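Local atomic coordinates of concanavalin A-like lectin protein kinase family protein (Theobroma cacao, PDB entry 6CTH), a protein that probably transfers phosphate from ATP to protein substrates, as a plant kinase domain of the lectin receptor-like type, here bound to an inhibitor and magnesium. Residues 130-144 / 194-206. Residues are numbered along the deposited sequence; the frame is centred on the assembly and turned at random.
Sequences HEEGDHCVLHRDIKT and ASKESDVYSFGVV. With MG (magnesium ion), chain C.
Strand 136-138 and the HRD catalytic loop that follows it run along the first turns of helix 196-212, the αF helix of the kinase C-lobe. Strand and helix axes approach to 9.1 Å at 50°, and the CA atoms of Arg140 and Asp199 lie 6.1 Å apart. Asp199 is the hub. Its OD2 accepts from His139 N on the syn side at 2.8 Å, while its OD1 takes Arg140 N, also syn. The anti lone pair of OD2 receives His130 NE2 at 2.9 Å in a nearly straight bond (177°), ring and carboxylate lying almost coplanar. Lys196 CG packs over one face of that ring in a CH-pi contact, and the extended lysine chain runs on past Cys136 SG until NZ forms a salt bridge with Glu131 OE2 (2.9 Å). Beyond the hub, Ile142 rests its CB on Ser202 CB and, with CG1 beside the backbone N (chi1 -66°), extends CD1 to 3.6 Å from Asp199 O. One water links Ile142 N, Asp199 OD1 and Ser202 OG, the last also bonded to Tyr183 O. Val206 CG2 packs against Lys143 CA. With three N-H donors and a water, the buried carboxylate is probably stabilised as an anion, and it fixes the loop backbone just before Asp141, which binds magnesium together with Asp159: an αF acid anchoring the catalytic loop, as is common in protein kinases.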
# COMPACT_ATOMS: atom_id res chain seq x y z
N HIS A 130 -7.50 -11.35 -3.03
CA HIS A 130 -7.04 -12.51 -3.80
C HIS A 130 -8.02 -13.66 -3.78
O HIS A 130 -8.08 -14.41 -4.76
CB HIS A 130 -5.68 -13.01 -3.32
CG HIS A 130 -4.55 -12.10 -3.71
ND1 HIS A 130 -3.23 -12.32 -3.29
CD2 HIS A 130 -4.55 -10.95 -4.42
CE1 HIS A 130 -2.47 -11.35 -3.78
NE2 HIS A 130 -3.23 -10.50 -4.47
N GLU A 131 -8.77 -13.80 -2.69
CA GLU A 131 -9.47 -15.08 -2.45
C GLU A 131 -10.95 -14.97 -2.11
O GLU A 131 -11.58 -16.03 -2.12
CB GLU A 131 -8.80 -15.81 -1.31
CG GLU A 131 -7.33 -16.16 -1.53
CD GLU A 131 -7.07 -17.00 -2.79
OE1 GLU A 131 -8.01 -17.75 -3.23
OE2 GLU A 131 -5.93 -16.90 -3.37
N GLU A 132 -11.44 -13.81 -1.71
CA GLU A 132 -12.81 -13.75 -1.13
C GLU A 132 -13.88 -13.19 -2.01
O GLU A 132 -15.08 -13.35 -1.65
CB GLU A 132 -12.78 -12.96 0.17
CG GLU A 132 -11.91 -13.59 1.25
CD GLU A 132 -11.93 -12.82 2.54
OE1 GLU A 132 -12.97 -12.28 2.92
OE2 GLU A 132 -10.92 -12.84 3.24
N GLY A 133 -13.53 -12.61 -3.16
CA GLY A 133 -14.51 -12.07 -4.11
C GLY A 133 -14.96 -13.04 -5.17
O GLY A 133 -14.32 -14.09 -5.38
N ASP A 134 -15.98 -12.63 -5.92
CA ASP A 134 -16.45 -13.35 -7.10
C ASP A 134 -15.30 -13.58 -8.12
O ASP A 134 -15.18 -14.66 -8.70
CB ASP A 134 -17.63 -12.60 -7.78
CG ASP A 134 -18.95 -12.62 -6.97
OD1 ASP A 134 -19.21 -13.64 -6.30
OD2 ASP A 134 -19.72 -11.62 -7.08
N HIS A 135 -14.41 -12.59 -8.22
CA HIS A 135 -13.19 -12.66 -9.02
C HIS A 135 -12.01 -12.21 -8.16
O HIS A 135 -12.11 -11.29 -7.34
CB HIS A 135 -13.28 -11.78 -10.25
CG HIS A 135 -14.48 -12.08 -11.10
ND1 HIS A 135 -15.67 -11.38 -10.98
CD2 HIS A 135 -14.72 -13.07 -11.99
CE1 HIS A 135 -16.56 -11.90 -11.80
NE2 HIS A 135 -16.02 -12.93 -12.41
N CYS A 136 -10.88 -12.85 -8.40
CA CYS A 136 -9.61 -12.41 -7.80
C CYS A 136 -9.34 -10.99 -8.34
O CYS A 136 -9.59 -10.71 -9.51
CB CYS A 136 -8.50 -13.36 -8.21
SG CYS A 136 -6.83 -12.80 -7.78
N VAL A 137 -8.85 -10.12 -7.46
CA VAL A 137 -8.42 -8.77 -7.82
C VAL A 137 -6.92 -8.72 -7.54
O VAL A 137 -6.47 -8.99 -6.44
CB VAL A 137 -9.13 -7.72 -7.00
CG1 VAL A 137 -8.56 -6.33 -7.25
CG2 VAL A 137 -10.60 -7.73 -7.36
N LEU A 138 -6.16 -8.36 -8.57
CA LEU A 138 -4.73 -8.14 -8.40
C LEU A 138 -4.58 -6.66 -8.32
O LEU A 138 -5.08 -5.95 -9.19
CB LEU A 138 -3.95 -8.68 -9.60
CG LEU A 138 -4.11 -10.16 -9.84
CD1 LEU A 138 -3.26 -10.57 -11.04
CD2 LEU A 138 -3.69 -10.95 -8.63
N HIS A 139 -3.98 -6.18 -7.24
CA HIS A 139 -3.90 -4.74 -6.96
C HIS A 139 -2.88 -4.02 -7.86
O HIS A 139 -3.18 -2.94 -8.45
CB HIS A 139 -3.54 -4.56 -5.49
CG HIS A 139 -3.54 -3.14 -5.04
ND1 HIS A 139 -2.52 -2.24 -5.36
CD2 HIS A 139 -4.47 -2.44 -4.34
CE1 HIS A 139 -2.82 -1.06 -4.84
NE2 HIS A 139 -4.00 -1.14 -4.24
N ARG A 140 -1.67 -4.56 -7.89
CA ARG A 140 -0.61 -4.08 -8.76
C ARG A 140 0.12 -2.82 -8.33
O ARG A 140 1.05 -2.39 -9.01
CB ARG A 140 -1.10 -3.99 -10.20
CG ARG A 140 -1.47 -5.34 -10.78
CD ARG A 140 -1.96 -5.24 -12.20
NE ARG A 140 -0.89 -4.89 -13.13
CZ ARG A 140 -1.00 -3.98 -14.08
NH1 ARG A 140 -2.13 -3.31 -14.24
NH2 ARG A 140 0.02 -3.73 -14.87
N ASP A 141 -0.27 -2.24 -7.21
CA ASP A 141 0.45 -1.07 -6.71
C ASP A 141 0.45 -0.95 -5.20
O ASP A 141 0.23 0.12 -4.62
CB ASP A 141 -0.07 0.18 -7.37
CG ASP A 141 0.95 1.34 -7.35
OD1 ASP A 141 2.15 1.11 -7.11
OD2 ASP A 141 0.50 2.47 -7.64
N ILE A 142 0.71 -2.07 -4.56
CA ILE A 142 0.82 -2.07 -3.14
C ILE A 142 2.08 -1.30 -2.72
O ILE A 142 3.17 -1.69 -3.13
CB ILE A 142 0.81 -3.49 -2.62
CG1 ILE A 142 -0.57 -4.13 -2.89
CG2 ILE A 142 1.16 -3.54 -1.16
CD1 ILE A 142 -0.53 -5.66 -2.83
N LYS A 143 1.93 -0.27 -1.88
CA LYS A 143 3.03 0.47 -1.32
C LYS A 143 2.48 1.34 -0.17
O LYS A 143 1.25 1.49 -0.06
CB LYS A 143 3.67 1.37 -2.40
CG LYS A 143 2.71 2.26 -3.10
CD LYS A 143 3.39 3.08 -4.24
CE LYS A 143 2.48 3.94 -5.04
NZ LYS A 143 3.19 4.74 -6.10
N THR A 144 3.35 1.86 0.71
CA THR A 144 2.83 2.58 1.90
C THR A 144 2.09 3.89 1.63
O THR A 144 1.17 4.22 2.37
CB THR A 144 3.90 2.80 3.00
OG1 THR A 144 4.80 3.79 2.59
CG2 THR A 144 4.66 1.56 3.32
N ALA A 194 1.46 -10.10 -14.19
CA ALA A 194 1.00 -9.82 -12.82
C ALA A 194 0.28 -11.05 -12.25
O ALA A 194 -0.37 -11.75 -12.98
CB ALA A 194 0.08 -8.64 -12.77
N SER A 195 0.44 -11.28 -10.97
CA SER A 195 -0.15 -12.47 -10.31
C SER A 195 -0.35 -12.20 -8.85
O SER A 195 0.11 -11.20 -8.32
CB SER A 195 0.81 -13.65 -10.47
OG SER A 195 2.06 -13.33 -9.85
N LYS A 196 -0.98 -13.15 -8.17
CA LYS A 196 -1.07 -13.06 -6.71
C LYS A 196 0.34 -12.94 -6.11
O LYS A 196 0.56 -12.16 -5.20
CB LYS A 196 -1.77 -14.30 -6.12
CG LYS A 196 -3.26 -14.38 -6.49
CD LYS A 196 -3.90 -15.69 -5.99
CE LYS A 196 -5.29 -15.82 -6.60
NZ LYS A 196 -5.85 -17.19 -6.29
N GLU A 197 1.27 -13.68 -6.67
CA GLU A 197 2.67 -13.72 -6.19
C GLU A 197 3.40 -12.36 -6.40
O GLU A 197 4.25 -11.98 -5.58
CB GLU A 197 3.44 -14.86 -6.87
CG GLU A 197 3.04 -16.28 -6.46
CD GLU A 197 1.69 -16.68 -7.01
OE1 GLU A 197 1.32 -16.18 -8.10
OE2 GLU A 197 0.93 -17.43 -6.34
N SER A 198 3.10 -11.65 -7.48
CA SER A 198 3.65 -10.30 -7.63
C SER A 198 3.08 -9.30 -6.59
O SER A 198 3.82 -8.48 -6.09
CB SER A 198 3.60 -9.78 -9.09
OG SER A 198 2.28 -9.48 -9.51
N ASP A 199 1.81 -9.45 -6.24
CA ASP A 199 1.21 -8.66 -5.18
C ASP A 199 1.87 -9.00 -3.83
O ASP A 199 2.14 -8.12 -3.03
CB ASP A 199 -0.29 -8.92 -5.09
CG ASP A 199 -1.11 -7.94 -5.91
OD1 ASP A 199 -0.54 -7.02 -6.52
OD2 ASP A 199 -2.35 -8.10 -5.93
N VAL A 200 2.12 -10.29 -3.59
CA VAL A 200 2.75 -10.74 -2.34
C VAL A 200 4.19 -10.15 -2.25
O VAL A 200 4.60 -9.76 -1.21
CB VAL A 200 2.67 -12.29 -2.18
CG1 VAL A 200 3.67 -12.80 -1.16
CG2 VAL A 200 1.25 -12.66 -1.79
N TYR A 201 4.89 -10.07 -3.36
CA TYR A 201 6.25 -9.44 -3.41
C TYR A 201 6.15 -8.01 -2.88
O TYR A 201 6.87 -7.64 -1.93
CB TYR A 201 6.80 -9.53 -4.79
CG TYR A 201 8.18 -8.84 -4.87
CD1 TYR A 201 8.29 -7.47 -4.99
CD2 TYR A 201 9.32 -9.60 -4.75
CE1 TYR A 201 9.54 -6.87 -5.01
CE2 TYR A 201 10.58 -9.01 -4.74
CZ TYR A 201 10.65 -7.67 -4.90
OH TYR A 201 11.92 -7.06 -4.91
N SER A 202 5.20 -7.23 -3.40
CA SER A 202 5.04 -5.84 -2.95
C SER A 202 4.70 -5.79 -1.47
O SER A 202 5.21 -4.97 -0.76
CB SER A 202 3.91 -5.14 -3.71
OG SER A 202 4.07 -5.27 -5.12
N PHE A 203 3.82 -6.69 -1.01
CA PHE A 203 3.51 -6.78 0.42
C PHE A 203 4.78 -7.01 1.28
O PHE A 203 4.94 -6.41 2.36
CB PHE A 203 2.47 -7.93 0.67
CG PHE A 203 2.23 -8.25 2.12
CD1 PHE A 203 1.27 -7.58 2.84
CD2 PHE A 203 3.00 -9.20 2.77
CE1 PHE A 203 1.07 -7.85 4.20
CE2 PHE A 203 2.82 -9.46 4.12
CZ PHE A 203 1.84 -8.79 4.83
N GLY A 204 5.64 -7.90 0.81
CA GLY A 204 6.95 -8.23 1.46
C GLY A 204 7.78 -6.97 1.64
O GLY A 204 8.25 -6.70 2.74
N VAL A 205 7.88 -6.19 0.57
CA VAL A 205 8.67 -4.96 0.60
C VAL A 205 8.06 -4.01 1.62
O VAL A 205 8.77 -3.51 2.50
CB VAL A 205 8.74 -4.28 -0.76
CG1 VAL A 205 9.47 -2.95 -0.64
CG2 VAL A 205 9.40 -5.18 -1.76
N VAL A 206 6.74 -3.85 1.58
CA VAL A 206 6.06 -2.99 2.53
C VAL A 206 6.30 -3.46 3.96
O VAL A 206 6.52 -2.65 4.84
CB VAL A 206 4.55 -2.87 2.20
CG1 VAL A 206 3.78 -2.27 3.37
CG2 VAL A 206 4.38 -2.03 0.92
MG MG C . -0.94 3.66 -8.33
O HOH W 1 1.39 -4.69 -5.90
O HOH W 2 -0.15 5.21 -7.29
O HOH W 3 0.29 3.96 -9.99
O HOH W 4 -2.44 4.87 -9.41
O HOH W 5 -1.99 2.10 -9.26